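Local atomic coordinates of tryptophan--tRNA ligase (PDB entry 2YY5), a protein that probably catalyses the ATP-dependent attachment of tryptophan to its cognate tRNA, as a homodimeric class I aminoacyl-tRNA synthetase. Residues B[5-10]-B[34-39]; B[24-29]-B[66-71]; B[148-153]-B[181-186]. The protein carries 1 engineered substitution. One frame throughout, in Å; residues are numbered along the deposited sequence.

From the N terminus, strand 6-11 runs into the ligand pocket and is followed by helix 19-26 and helix 29-35 before strand 37-42 returns beside it; contact 1 closes this loop. Contact 2 opens inside that loop, at 24-29, and closes beyond it at 66-71, so the two cross along the chain. They also touch, a methyl of Leu38 lying against the backbone carbonyl of Leu29. Contact 3 comes later in series, joining strand 150-152 to strand 183-185 through the intervening helix 158-175. Backbone bonds from strand 6-11 to the 148-153 segment join contacts 1 and 3, while Val25 brings contact 2 to Pro152 and Val153. All three touch the bound tryptophanyl-adenylate analogue.

Contact 1: B[5-10]-B[34-39]; sequences KRALTG and EQCQLF. With WSA (5'-O-[(L-tryptophylamino)sulfonyl]adenosine), chain J.
Arg6, Ala7 and Leu8 pair in parallel with Gln37, Leu38 and Phe39, placing two adjacent strands in the parallel sheet of the Rossmann-type catalytic domain. The backbone ladder alternates sides: Gln37 N donates to Lys5 O (3.0 Å), Ala7 N to Gln37 O (2.9 Å), Phe39 N to Ala7 O and Thr9 N to Phe39 O. On the face of Ala7 and Leu38, the methyl CB of Ala7 meets Leu38 CD1 at 3.9 Å, and apolar residues suit this buried layer. The other face is mixed. There Leu8 CD1 packs on Phe39 CB at 3.5 Å, and Arg6 CD reaches Phe39 CE2 at 3.8 Å. Arg6 and Gln37 both hold CG anti to the backbone N (chi1 -178° for Arg6), and their chains run side by side, yet the guanidinium stands nearly perpendicular to the amide, 89° between planes, and the two do not bond; Arg6 NH2 hydrogen-bonds Tyr146 O. Toward the ligand, Thr9 OG1 comes within 3.6 Å of WSA CZ3, an indole atom, while bonding Pro152 O. Peptide groups thus fix the register, side chains supply apolar packing, and the long arginine lends its aliphatic part to Phe39 while a carbonyl holds its charged end.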
loop_
_atom_site.group_PDB
_atom_site.type_symbol
_atom_site.label_atom_id
_atom_site.label_comp_id
_atom_site.label_asym_id
_atom_site.label_seq_id
_atom_site.Cartn_x
_atom_site.Cartn_y
_atom_site.Cartn_z
ATOM N N LYS B 5 -15.236 0.707 -26.251
ATOM C CA LYS B 5 -15.520 0.780 -24.811
ATOM C C LYS B 5 -14.693 -0.274 -24.065
ATOM O O LYS B 5 -14.515 -1.379 -24.566
ATOM C CB LYS B 5 -17.004 0.548 -24.544
ATOM C CG LYS B 5 -17.646 -0.581 -25.347
ATOM C CD LYS B 5 -18.749 -1.337 -24.575
ATOM C CE LYS B 5 -19.946 -0.462 -24.143
ATOM N NZ LYS B 5 -20.975 -1.259 -23.385
ATOM N N ARG B 6 -14.206 0.087 -22.891
ATOM C CA ARG B 6 -13.315 -0.754 -22.088
ATOM C C ARG B 6 -13.860 -1.482 -20.850
ATOM O O ARG B 6 -14.637 -0.906 -20.092
ATOM C CB ARG B 6 -12.143 0.126 -21.666
ATOM C CG ARG B 6 -11.049 -0.525 -20.854
ATOM C CD ARG B 6 -9.925 0.483 -20.512
ATOM N NE ARG B 6 -9.306 1.049 -21.712
ATOM C CZ ARG B 6 -8.763 2.262 -21.781
ATOM N NH1 ARG B 6 -8.228 2.683 -22.920
ATOM N NH2 ARG B 6 -8.759 3.056 -20.716
ATOM N N ALA B 7 -13.367 -2.709 -20.614
ATOM C CA ALA B 7 -13.757 -3.555 -19.462
ATOM C C ALA B 7 -12.562 -4.054 -18.628
ATOM O O ALA B 7 -11.562 -4.530 -19.173
ATOM C CB ALA B 7 -14.544 -4.765 -19.955
ATOM N N LEU B 8 -12.672 -3.956 -17.306
ATOM C CA LEU B 8 -11.612 -4.412 -16.411
ATOM C C LEU B 8 -12.179 -5.265 -15.289
ATOM O O LEU B 8 -13.235 -4.948 -14.727
ATOM C CB LEU B 8 -10.872 -3.231 -15.776
ATOM C CG LEU B 8 -9.856 -3.752 -14.745
ATOM C CD1 LEU B 8 -8.476 -3.826 -15.388
ATOM C CD2 LEU B 8 -9.828 -2.865 -13.529
ATOM N N THR B 9 -11.477 -6.344 -14.960
ATOM C CA THR B 9 -11.904 -7.221 -13.877
ATOM C C THR B 9 -10.724 -8.031 -13.380
ATOM O O THR B 9 -9.790 -8.328 -14.137
ATOM C CB THR B 9 -13.055 -8.191 -14.298
ATOM O OG1 THR B 9 -13.621 -8.779 -13.119
ATOM C CG2 THR B 9 -12.555 -9.311 -15.207
ATOM N N GLY B 10 -10.762 -8.363 -12.095
ATOM C CA GLY B 10 -9.693 -9.137 -11.504
ATOM C C GLY B 10 -10.223 -10.379 -10.820
ATOM O O GLY B 10 -11.314 -10.368 -10.245
ATOM N N GLU B 34 -14.959 -9.714 -27.179
ATOM C CA GLU B 34 -15.427 -9.507 -28.543
ATOM C C GLU B 34 -16.068 -8.126 -28.665
ATOM O O GLU B 34 -15.955 -7.467 -29.695
ATOM C CB GLU B 34 -16.446 -10.587 -28.921
ATOM C CG GLU B 34 -16.317 -11.100 -30.347
ATOM C CD GLU B 34 -15.033 -11.905 -30.588
ATOM O OE1 GLU B 34 -14.803 -12.911 -29.878
ATOM O OE2 GLU B 34 -14.255 -11.536 -31.498
ATOM N N GLN B 35 -16.729 -7.686 -27.599
ATOM C CA GLN B 35 -17.411 -6.398 -27.584
ATOM C C GLN B 35 -16.593 -5.253 -26.996
ATOM O O GLN B 35 -16.764 -4.097 -27.381
ATOM C CB GLN B 35 -18.722 -6.520 -26.802
ATOM C CG GLN B 35 -19.826 -7.278 -27.519
ATOM C CD GLN B 35 -20.354 -6.527 -28.733
ATOM O OE1 GLN B 35 -19.653 -6.370 -29.735
ATOM N NE2 GLN B 35 -21.593 -6.051 -28.642
ATOM N N CYS B 36 -15.701 -5.562 -26.067
ATOM C CA CYS B 36 -14.914 -4.513 -25.441
ATOM C C CYS B 36 -13.419 -4.743 -25.509
ATOM O O CYS B 36 -12.950 -5.796 -25.930
ATOM C CB CYS B 36 -15.287 -4.385 -23.960
ATOM S SG CYS B 36 -17.038 -4.474 -23.552
ATOM N N GLN B 37 -12.684 -3.717 -25.100
ATOM C CA GLN B 37 -11.234 -3.777 -24.994
ATOM C C GLN B 37 -11.198 -4.334 -23.576
ATOM O O GLN B 37 -11.450 -3.609 -22.610
ATOM C CB GLN B 37 -10.634 -2.373 -25.028
ATOM C CG GLN B 37 -9.169 -2.312 -24.639
ATOM C CD GLN B 37 -8.608 -0.902 -24.689
ATOM O OE1 GLN B 37 -7.437 -0.685 -24.400
ATOM N NE2 GLN B 37 -9.446 0.060 -25.057
ATOM N N LEU B 38 -10.915 -5.626 -23.462
ATOM C CA LEU B 38 -10.938 -6.296 -22.173
ATOM C C LEU B 38 -9.613 -6.460 -21.450
ATOM O O LEU B 38 -8.602 -6.841 -22.037
ATOM C CB LEU B 38 -11.611 -7.667 -22.334
ATOM C CG LEU B 38 -11.641 -8.631 -21.138
ATOM C CD1 LEU B 38 -12.425 -8.002 -19.979
ATOM C CD2 LEU B 38 -12.284 -9.957 -21.566
ATOM N N PHE B 39 -9.650 -6.164 -20.157
ATOM C CA PHE B 39 -8.500 -6.282 -19.280
ATOM C C PHE B 39 -8.890 -7.238 -18.179
ATOM O O PHE B 39 -9.931 -7.068 -17.543
ATOM C CB PHE B 39 -8.146 -4.927 -18.667
ATOM C CG PHE B 39 -7.374 -4.036 -19.586
ATOM C CD1 PHE B 39 -6.008 -4.219 -19.757
ATOM C CD2 PHE B 39 -8.015 -3.022 -20.294
ATOM C CE1 PHE B 39 -5.288 -3.404 -20.621
ATOM C CE2 PHE B 39 -7.306 -2.201 -21.162
ATOM C CZ PHE B 39 -5.940 -2.390 -21.326
HETATM C CD2 WSA J . -11.225 -7.319 -8.570
HETATM C CE3 WSA J . -12.318 -7.614 -9.376
HETATM C CZ3 WSA J . -12.754 -6.682 -10.309
HETATM C CH2 WSA J . -12.097 -5.459 -10.432
HETATM C CZ2 WSA J . -11.006 -5.167 -9.623
HETATM C CE2 WSA J . -10.571 -6.101 -8.690
HETATM N N11 WSA J . -9.564 -6.101 -7.819
HETATM C CD1 WSA J . -9.550 -7.256 -7.160
HETATM C CG WSA J . -10.545 -8.030 -7.588
HETATM C CB WSA J . -10.862 -9.441 -7.096
HETATM C CA WSA J . -12.247 -9.514 -6.450
HETATM N NH3 WSA J . -12.342 -8.572 -5.327
HETATM C C WSA J . -12.480 -10.941 -5.944
HETATM O O WSA J . -11.952 -11.321 -4.905
HETATM N NS WSA J . -13.263 -11.724 -6.678
HETATM S S WSA J . -12.980 -13.292 -6.329
HETATM O O1S WSA J . -11.548 -13.633 -6.621
HETATM O O2S WSA J . -13.246 -13.554 -4.876
HETATM O "O5'" WSA J . -13.863 -14.050 -7.163
HETATM C "C5'" WSA J . -13.847 -13.803 -8.574
HETATM C "C4'" WSA J . -15.199 -13.384 -9.159
HETATM O "O4'" WSA J . -16.190 -14.383 -8.860
HETATM C "C3'" WSA J . -15.733 -12.060 -8.605
HETATM O "O3'" WSA J . -16.367 -11.321 -9.654
HETATM C "C2'" WSA J . -16.782 -12.540 -7.604
HETATM O "O2'" WSA J . -17.780 -11.529 -7.432
HETATM C "C1'" WSA J . -17.368 -13.692 -8.418
HETATM N N9 WSA J . -18.166 -14.581 -7.539
HETATM C C8 WSA J . -17.729 -15.122 -6.404
HETATM N N7 WSA J . -18.670 -15.912 -5.893
HETATM C C5 WSA J . -19.718 -15.874 -6.713
HETATM C C4 WSA J . -19.399 -15.016 -7.757
HETATM N N3 WSA J . -20.303 -14.804 -8.727
HETATM C C2 WSA J . -21.482 -15.403 -8.694
HETATM N N1 WSA J . -21.813 -16.226 -7.715
HETATM C C6 WSA J . -20.961 -16.485 -6.713
HETATM N N6 WSA J . -21.292 -17.328 -5.735
#

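Contact 2: B[24-29]-B[66-71]; sequences GVMQSL and RTLLAV. With WSA (5'-O-[(L-tryptophylamino)sulfonyl]adenosine), chain J.
Met26 lies against Thr67 and Leu68, packing the C-terminal part of helix 19-26 on that of helix 54-71. The contact is largely apolar, and the shape of the methionine carries most of it. Met26 CG stands beside the backbone N, anti to the carbonyl carbon (chi1 -72°), and the chain then runs out extended (chi2 -178°), crossing Leu68 at about a right angle. Leu68 CD2 is therefore met along the chain by Met26 CG at 3.9 Å and Met26 CE at 4.0 Å, with SD between them also in contact. Unbranched and flexible, methionine suits such a reach between helices. Its SD also lies 4.1 Å from Thr67 CG2, the methyl branch, while Thr67 OG1 is turned back to bond Asp63 O. Leu29, at the start of helix 29-35, adds CD2 at 4.1 Å from the same Leu68 CD2, and Val71 sets CG1 4.1 Å from the backbone O of Met26.

Met26 to Leu29 form a type I beta turn, and Ser28 OG donates to Val25 O, a short polar side chain folding back on its own backbone. Gly24 and Val25, which do not touch 66-71, face the ligand instead: Gly24, having no side chain, brings CA to 3.5 Å from WSA N3 of the adenine, and Val25 CG1 lies the same distance from WSA O3' of the ribose.

Around the pair, Leu80 of strand 78-82 packs on Leu68, and Tyr22 of helix 19-26 and Ile302 of helix 284-308 touch Val71, enclosing the contact between sheet and helices.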
loop_
_atom_site.group_PDB
_atom_site.type_symbol
_atom_site.label_atom_id
_atom_site.label_comp_id
_atom_site.label_asym_id
_atom_site.label_seq_id
_atom_site.Cartn_x
_atom_site.Cartn_y
_atom_site.Cartn_z
ATOM N N GLY B 24 -20.179 -16.412 -12.550
ATOM C CA GLY B 24 -20.184 -15.005 -12.204
ATOM C C GLY B 24 -19.524 -14.070 -13.198
ATOM O O GLY B 24 -20.043 -12.980 -13.462
ATOM N N VAL B 25 -18.386 -14.486 -13.754
ATOM C CA VAL B 25 -17.640 -13.645 -14.684
ATOM C C VAL B 25 -16.931 -14.377 -15.810
ATOM O O VAL B 25 -16.956 -13.927 -16.948
ATOM C CB VAL B 25 -16.565 -12.807 -13.941
ATOM C CG1 VAL B 25 -17.229 -11.778 -13.059
ATOM C CG2 VAL B 25 -15.679 -13.720 -13.095
ATOM N N MET B 26 -16.279 -15.488 -15.488
ATOM C CA MET B 26 -15.548 -16.257 -16.489
ATOM C C MET B 26 -16.322 -16.562 -17.763
ATOM O O MET B 26 -15.854 -16.258 -18.857
ATOM C CB MET B 26 -15.035 -17.565 -15.883
ATOM C CG MET B 26 -13.888 -17.361 -14.927
ATOM S SD MET B 26 -13.205 -18.872 -14.242
ATOM C CE MET B 26 -12.192 -18.167 -12.923
ATOM N N GLN B 27 -17.501 -17.161 -17.623
ATOM C CA GLN B 27 -18.331 -17.521 -18.773
ATOM C C GLN B 27 -18.627 -16.380 -19.748
ATOM O O GLN B 27 -18.661 -16.590 -20.962
ATOM C CB GLN B 27 -19.662 -18.130 -18.302
ATOM C CG GLN B 27 -20.738 -18.161 -19.387
ATOM C CD GLN B 27 -22.054 -18.736 -18.914
ATOM O OE1 GLN B 27 -22.231 -19.951 -18.878
ATOM N NE2 GLN B 27 -22.986 -17.863 -18.540
ATOM N N SER B 28 -18.847 -15.179 -19.226
ATOM C CA SER B 28 -19.161 -14.046 -20.087
ATOM C C SER B 28 -17.918 -13.370 -20.648
ATOM O O SER B 28 -18.015 -12.418 -21.423
ATOM C CB SER B 28 -20.003 -13.025 -19.321
ATOM O OG SER B 28 -19.267 -12.471 -18.257
ATOM N N LEU B 29 -16.754 -13.869 -20.261
ATOM C CA LEU B 29 -15.481 -13.320 -20.718
ATOM C C LEU B 29 -15.335 -13.422 -22.230
ATOM O O LEU B 29 -14.736 -12.558 -22.859
ATOM C CB LEU B 29 -14.337 -14.073 -20.050
ATOM C CG LEU B 29 -13.364 -13.270 -19.200
ATOM C CD1 LEU B 29 -14.094 -12.219 -18.380
ATOM C CD2 LEU B 29 -12.605 -14.242 -18.317
ATOM N N ARG B 66 -4.298 -20.865 -16.718
ATOM C CA ARG B 66 -4.685 -21.986 -17.556
ATOM C C ARG B 66 -6.207 -22.124 -17.627
ATOM O O ARG B 66 -6.762 -22.380 -18.695
ATOM C CB ARG B 66 -4.061 -23.282 -17.045
ATOM C CG ARG B 66 -2.602 -23.455 -17.447
ATOM C CD ARG B 66 -2.166 -24.891 -17.256
ATOM N NE ARG B 66 -2.416 -25.355 -15.896
ATOM C CZ ARG B 66 -2.353 -26.626 -15.520
ATOM N NH1 ARG B 66 -2.596 -26.960 -14.258
ATOM N NH2 ARG B 66 -2.056 -27.567 -16.408
ATOM N N THR B 67 -6.886 -21.946 -16.498
ATOM C CA THR B 67 -8.341 -22.038 -16.484
ATOM C C THR B 67 -8.960 -20.975 -17.394
ATOM O O THR B 67 -9.852 -21.269 -18.193
ATOM C CB THR B 67 -8.906 -21.858 -15.060
ATOM O OG1 THR B 67 -8.486 -22.952 -14.233
ATOM C CG2 THR B 67 -10.425 -21.817 -15.091
ATOM N N LEU B 68 -8.479 -19.741 -17.277
ATOM C CA LEU B 68 -9.000 -18.645 -18.089
ATOM C C LEU B 68 -8.805 -18.896 -19.579
ATOM O O LEU B 68 -9.644 -18.518 -20.394
ATOM C CB LEU B 68 -8.347 -17.323 -17.679
ATOM C CG LEU B 68 -8.673 -16.884 -16.248
ATOM C CD1 LEU B 68 -7.979 -15.569 -15.928
ATOM C CD2 LEU B 68 -10.186 -16.746 -16.100
ATOM N N LEU B 69 -7.695 -19.537 -19.930
ATOM C CA LEU B 69 -7.408 -19.863 -21.322
ATOM C C LEU B 69 -8.279 -21.046 -21.740
ATOM O O LEU B 69 -8.935 -21.008 -22.782
ATOM C CB LEU B 69 -5.927 -20.216 -21.490
ATOM C CG LEU B 69 -4.939 -19.128 -21.934
ATOM C CD1 LEU B 69 -5.312 -17.790 -21.352
ATOM C CD2 LEU B 69 -3.529 -19.525 -21.505
ATOM N N ALA B 70 -8.299 -22.087 -20.909
ATOM C CA ALA B 70 -9.089 -23.284 -21.200
ATOM C C ALA B 70 -10.540 -22.899 -21.379
ATOM O O ALA B 70 -11.320 -23.613 -22.004
ATOM C CB ALA B 70 -8.968 -24.285 -20.072
ATOM N N VAL B 71 -10.899 -21.754 -20.826
ATOM C CA VAL B 71 -12.264 -21.293 -20.908
ATOM C C VAL B 71 -12.552 -20.456 -22.143
ATOM O O VAL B 71 -13.704 -20.338 -22.547
ATOM C CB VAL B 71 -12.623 -20.543 -19.628
ATOM C CG1 VAL B 71 -13.753 -19.580 -19.873
ATOM C CG2 VAL B 71 -13.006 -21.563 -18.562
HETATM C CD2 WSA J . -11.225 -7.319 -8.570
HETATM C CE3 WSA J . -12.318 -7.614 -9.376
HETATM C CZ3 WSA J . -12.754 -6.682 -10.309
HETATM C CH2 WSA J . -12.097 -5.459 -10.432
HETATM C CZ2 WSA J . -11.006 -5.167 -9.623
HETATM C CE2 WSA J . -10.571 -6.101 -8.690
HETATM N N11 WSA J . -9.564 -6.101 -7.819
HETATM C CD1 WSA J . -9.550 -7.256 -7.160
HETATM C CG WSA J . -10.545 -8.030 -7.588
HETATM C CB WSA J . -10.862 -9.441 -7.096
HETATM C CA WSA J . -12.247 -9.514 -6.450
HETATM N NH3 WSA J . -12.342 -8.572 -5.327
HETATM C C WSA J . -12.480 -10.941 -5.944
HETATM O O WSA J . -11.952 -11.321 -4.905
HETATM N NS WSA J . -13.263 -11.724 -6.678
HETATM S S WSA J . -12.980 -13.292 -6.329
HETATM O O1S WSA J . -11.548 -13.633 -6.621
HETATM O O2S WSA J . -13.246 -13.554 -4.876
HETATM O "O5'" WSA J . -13.863 -14.050 -7.163
HETATM C "C5'" WSA J . -13.847 -13.803 -8.574
HETATM C "C4'" WSA J . -15.199 -13.384 -9.159
HETATM O "O4'" WSA J . -16.190 -14.383 -8.860
HETATM C "C3'" WSA J . -15.733 -12.060 -8.605
HETATM O "O3'" WSA J . -16.367 -11.321 -9.654
HETATM C "C2'" WSA J . -16.782 -12.540 -7.604
HETATM O "O2'" WSA J . -17.780 -11.529 -7.432
HETATM C "C1'" WSA J . -17.368 -13.692 -8.418
HETATM N N9 WSA J . -18.166 -14.581 -7.539
HETATM C C8 WSA J . -17.729 -15.122 -6.404
HETATM N N7 WSA J . -18.670 -15.912 -5.893
HETATM C C5 WSA J . -19.718 -15.874 -6.713
HETATM C C4 WSA J . -19.399 -15.016 -7.757
HETATM N N3 WSA J . -20.303 -14.804 -8.727
HETATM C C2 WSA J . -21.482 -15.403 -8.694
HETATM N N1 WSA J . -21.813 -16.226 -7.715
HETATM C C6 WSA J . -20.961 -16.485 -6.713
HETATM N N6 WSA J . -21.292 -17.328 -5.735
#

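Contact 3: B[148-153]-B[181-186]; sequences PDIVPV and LPQFVQ. With WSA (5'-O-[(L-tryptophylamino)sulfonyl]adenosine), chain J.
Val151 and Pro182 meet at the apolar centre, Val151 CG2 lying alongside the proline ring, 3.9 Å from Pro182 CB. The other branch of Val151, CG1, held anti to the backbone N at chi1 178°, faces WSA CH2 of the indole at 3.7 Å. On the opposite face of the two strands Ile150 CB rests against Val185 CG2 at 3.8 Å. At the ligand end Val153 CG2 lies 3.4 Å from Phe184 CE1, approaching the ring obliquely, while Val153 CG1, anti to the carbonyl carbon (chi1 -74°), comes 3.5 Å from WSA CZ3, also of the indole. Beta-branched residues favour extended backbones, and Val151 and Val153 each send one methyl to the partner segment and the other to the ligand.

Outward from these side chains, the parallel backbones are joined by alternating bonds. Gln183 N donates to Asp149 O, Val151 N to Gln183 O, and Val153 N to Val185 O (2.9 Å). The bond from Val185 N to Val151 O is longer, 3.3 Å, its donor sitting 48° out of the carbonyl plane.

The polar edge follows. Asp149 forms a salt bridge with Arg180 through OD2 and accepts the amide of Arg6 at OD1, tying the segment to strand 6-11. At the other end Gln186 NE2 bonds Asn155 OD1, a residue predicted to bind ATP.

With helix 158-175 as the connection, the pair makes a beta-alpha-beta unit, as in the Rossmann-type domain of class I synthetases, whose strand ends here line the tryptophanyl-adenylate pocket.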
loop_
_atom_site.group_PDB
_atom_site.type_symbol
_atom_site.label_atom_id
_atom_site.label_comp_id
_atom_site.label_asym_id
_atom_site.label_seq_id
_atom_site.Cartn_x
_atom_site.Cartn_y
_atom_site.Cartn_z
ATOM N N PRO B 148 -11.602 1.998 -16.962
ATOM C CA PRO B 148 -12.593 1.235 -17.724
ATOM C C PRO B 148 -14.002 1.797 -17.661
ATOM O O PRO B 148 -14.338 2.539 -16.737
ATOM C CB PRO B 148 -12.515 -0.131 -17.078
ATOM C CG PRO B 148 -12.409 0.255 -15.626
ATOM C CD PRO B 148 -11.337 1.341 -15.668
ATOM N N ASP B 149 -14.823 1.429 -18.645
ATOM C CA ASP B 149 -16.217 1.858 -18.693
ATOM C C ASP B 149 -17.023 0.978 -17.741
ATOM O O ASP B 149 -17.863 1.468 -16.974
ATOM C CB ASP B 149 -16.773 1.715 -20.104
ATOM C CG ASP B 149 -16.212 2.747 -21.057
ATOM O OD1 ASP B 149 -15.900 2.373 -22.206
ATOM O OD2 ASP B 149 -16.094 3.927 -20.667
ATOM N N ILE B 150 -16.770 -0.328 -17.801
ATOM C CA ILE B 150 -17.466 -1.251 -16.930
ATOM C C ILE B 150 -16.508 -2.180 -16.188
ATOM O O ILE B 150 -15.338 -2.327 -16.550
ATOM C CB ILE B 150 -18.538 -2.098 -17.697
ATOM C CG1 ILE B 150 -17.890 -3.225 -18.514
ATOM C CG2 ILE B 150 -19.377 -1.178 -18.568
ATOM C CD1 ILE B 150 -17.070 -2.763 -19.650
ATOM N N VAL B 151 -17.017 -2.783 -15.123
ATOM C CA VAL B 151 -16.244 -3.695 -14.310
ATOM C C VAL B 151 -17.146 -4.891 -14.081
ATOM O O VAL B 151 -18.003 -4.873 -13.199
ATOM C CB VAL B 151 -15.864 -3.051 -12.953
ATOM C CG1 VAL B 151 -15.098 -4.039 -12.093
ATOM C CG2 VAL B 151 -15.025 -1.816 -13.187
ATOM N N PRO B 152 -16.991 -5.939 -14.904
ATOM C CA PRO B 152 -17.832 -7.130 -14.744
ATOM C C PRO B 152 -17.460 -7.982 -13.534
ATOM O O PRO B 152 -16.353 -8.539 -13.460
ATOM C CB PRO B 152 -17.662 -7.855 -16.080
ATOM C CG PRO B 152 -16.319 -7.421 -16.554
ATOM C CD PRO B 152 -16.268 -5.964 -16.189
ATOM N N VAL B 153 -18.397 -8.078 -12.591
ATOM C CA VAL B 153 -18.174 -8.829 -11.362
ATOM C C VAL B 153 -19.439 -9.457 -10.802
ATOM O O VAL B 153 -20.541 -9.210 -11.291
ATOM C CB VAL B 153 -17.612 -7.914 -10.262
ATOM C CG1 VAL B 153 -16.169 -7.580 -10.534
ATOM C CG2 VAL B 153 -18.436 -6.642 -10.209
ATOM N N LEU B 181 -16.049 7.549 -14.080
ATOM C CA LEU B 181 -16.540 6.678 -13.031
ATOM C C LEU B 181 -16.822 5.280 -13.574
ATOM O O LEU B 181 -17.602 5.102 -14.503
ATOM C CB LEU B 181 -17.800 7.272 -12.412
ATOM C CG LEU B 181 -17.618 8.690 -11.861
ATOM C CD1 LEU B 181 -18.931 9.145 -11.249
ATOM C CD2 LEU B 181 -16.484 8.732 -10.830
ATOM N N PRO B 182 -16.176 4.261 -13.001
ATOM C CA PRO B 182 -16.407 2.897 -13.479
ATOM C C PRO B 182 -17.817 2.435 -13.139
ATOM O O PRO B 182 -18.324 2.726 -12.062
ATOM C CB PRO B 182 -15.348 2.094 -12.739
ATOM C CG PRO B 182 -15.271 2.809 -11.416
ATOM C CD PRO B 182 -15.264 4.272 -11.843
ATOM N N GLN B 183 -18.447 1.716 -14.057
ATOM C CA GLN B 183 -19.789 1.208 -13.818
ATOM C C GLN B 183 -19.819 -0.264 -13.396
ATOM O O GLN B 183 -19.208 -1.114 -14.040
ATOM C CB GLN B 183 -20.654 1.372 -15.065
ATOM C CG GLN B 183 -21.960 0.608 -14.964
ATOM C CD GLN B 183 -22.904 0.897 -16.111
ATOM O OE1 GLN B 183 -22.546 0.748 -17.284
ATOM N NE2 GLN B 183 -24.128 1.307 -15.778
ATOM N N PHE B 184 -20.545 -0.556 -12.319
ATOM C CA PHE B 184 -20.680 -1.925 -11.832
ATOM C C PHE B 184 -21.574 -2.714 -12.799
ATOM O O PHE B 184 -22.659 -2.251 -13.170
ATOM C CB PHE B 184 -21.313 -1.921 -10.439
ATOM C CG PHE B 184 -21.803 -3.274 -9.985
ATOM C CD1 PHE B 184 -20.934 -4.189 -9.393
ATOM C CD2 PHE B 184 -23.134 -3.642 -10.164
ATOM C CE1 PHE B 184 -21.381 -5.453 -8.987
ATOM C CE2 PHE B 184 -23.589 -4.902 -9.763
ATOM C CZ PHE B 184 -22.707 -5.810 -9.171
ATOM N N VAL B 185 -21.113 -3.891 -13.214
ATOM C CA VAL B 185 -21.882 -4.739 -14.123
ATOM C C VAL B 185 -21.840 -6.211 -13.709
ATOM O O VAL B 185 -20.772 -6.815 -13.593
ATOM C CB VAL B 185 -21.383 -4.602 -15.576
ATOM C CG1 VAL B 185 -21.988 -5.691 -16.445
ATOM C CG2 VAL B 185 -21.781 -3.245 -16.124
ATOM N N GLN B 186 -23.022 -6.775 -13.486
ATOM C CA GLN B 186 -23.155 -8.170 -13.076
ATOM C C GLN B 186 -24.063 -8.906 -14.052
ATOM O O GLN B 186 -24.872 -8.293 -14.745
ATOM C CB GLN B 186 -23.751 -8.257 -11.669
ATOM C CG GLN B 186 -25.216 -7.875 -11.606
ATOM C CD GLN B 186 -25.820 -7.994 -10.212
ATOM O OE1 GLN B 186 -26.988 -7.669 -10.005
ATOM N NE2 GLN B 186 -25.030 -8.459 -9.251
HETATM C CD2 WSA J . -11.225 -7.319 -8.570
HETATM C CE3 WSA J . -12.318 -7.614 -9.376
HETATM C CZ3 WSA J . -12.754 -6.682 -10.309
HETATM C CH2 WSA J . -12.097 -5.459 -10.432
HETATM C CZ2 WSA J . -11.006 -5.167 -9.623
HETATM C CE2 WSA J . -10.571 -6.101 -8.690
HETATM N N11 WSA J . -9.564 -6.101 -7.819
HETATM C CD1 WSA J . -9.550 -7.256 -7.160
HETATM C CG WSA J . -10.545 -8.030 -7.588
HETATM C CB WSA J . -10.862 -9.441 -7.096
HETATM C CA WSA J . -12.247 -9.514 -6.450
HETATM N NH3 WSA J . -12.342 -8.572 -5.327
HETATM C C WSA J . -12.480 -10.941 -5.944
HETATM O O WSA J . -11.952 -11.321 -4.905
HETATM N NS WSA J . -13.263 -11.724 -6.678
HETATM S S WSA J . -12.980 -13.292 -6.329
HETATM O O1S WSA J . -11.548 -13.633 -6.621
HETATM O O2S WSA J . -13.246 -13.554 -4.876
HETATM O "O5'" WSA J . -13.863 -14.050 -7.163
HETATM C "C5'" WSA J . -13.847 -13.803 -8.574
HETATM C "C4'" WSA J . -15.199 -13.384 -9.159
HETATM O "O4'" WSA J . -16.190 -14.383 -8.860
HETATM C "C3'" WSA J . -15.733 -12.060 -8.605
HETATM O "O3'" WSA J . -16.367 -11.321 -9.654
HETATM C "C2'" WSA J . -16.782 -12.540 -7.604
HETATM O "O2'" WSA J . -17.780 -11.529 -7.432
HETATM C "C1'" WSA J . -17.368 -13.692 -8.418
HETATM N N9 WSA J . -18.166 -14.581 -7.539
HETATM C C8 WSA J . -17.729 -15.122 -6.404
HETATM N N7 WSA J . -18.670 -15.912 -5.893
HETATM C C5 WSA J . -19.718 -15.874 -6.713
HETATM C C4 WSA J . -19.399 -15.016 -7.757
HETATM N N3 WSA J . -20.303 -14.804 -8.727
HETATM C C2 WSA J . -21.482 -15.403 -8.694
HETATM N N1 WSA J . -21.813 -16.226 -7.715
HETATM C C6 WSA J . -20.961 -16.485 -6.713
HETATM N N6 WSA J . -21.292 -17.328 -5.735
#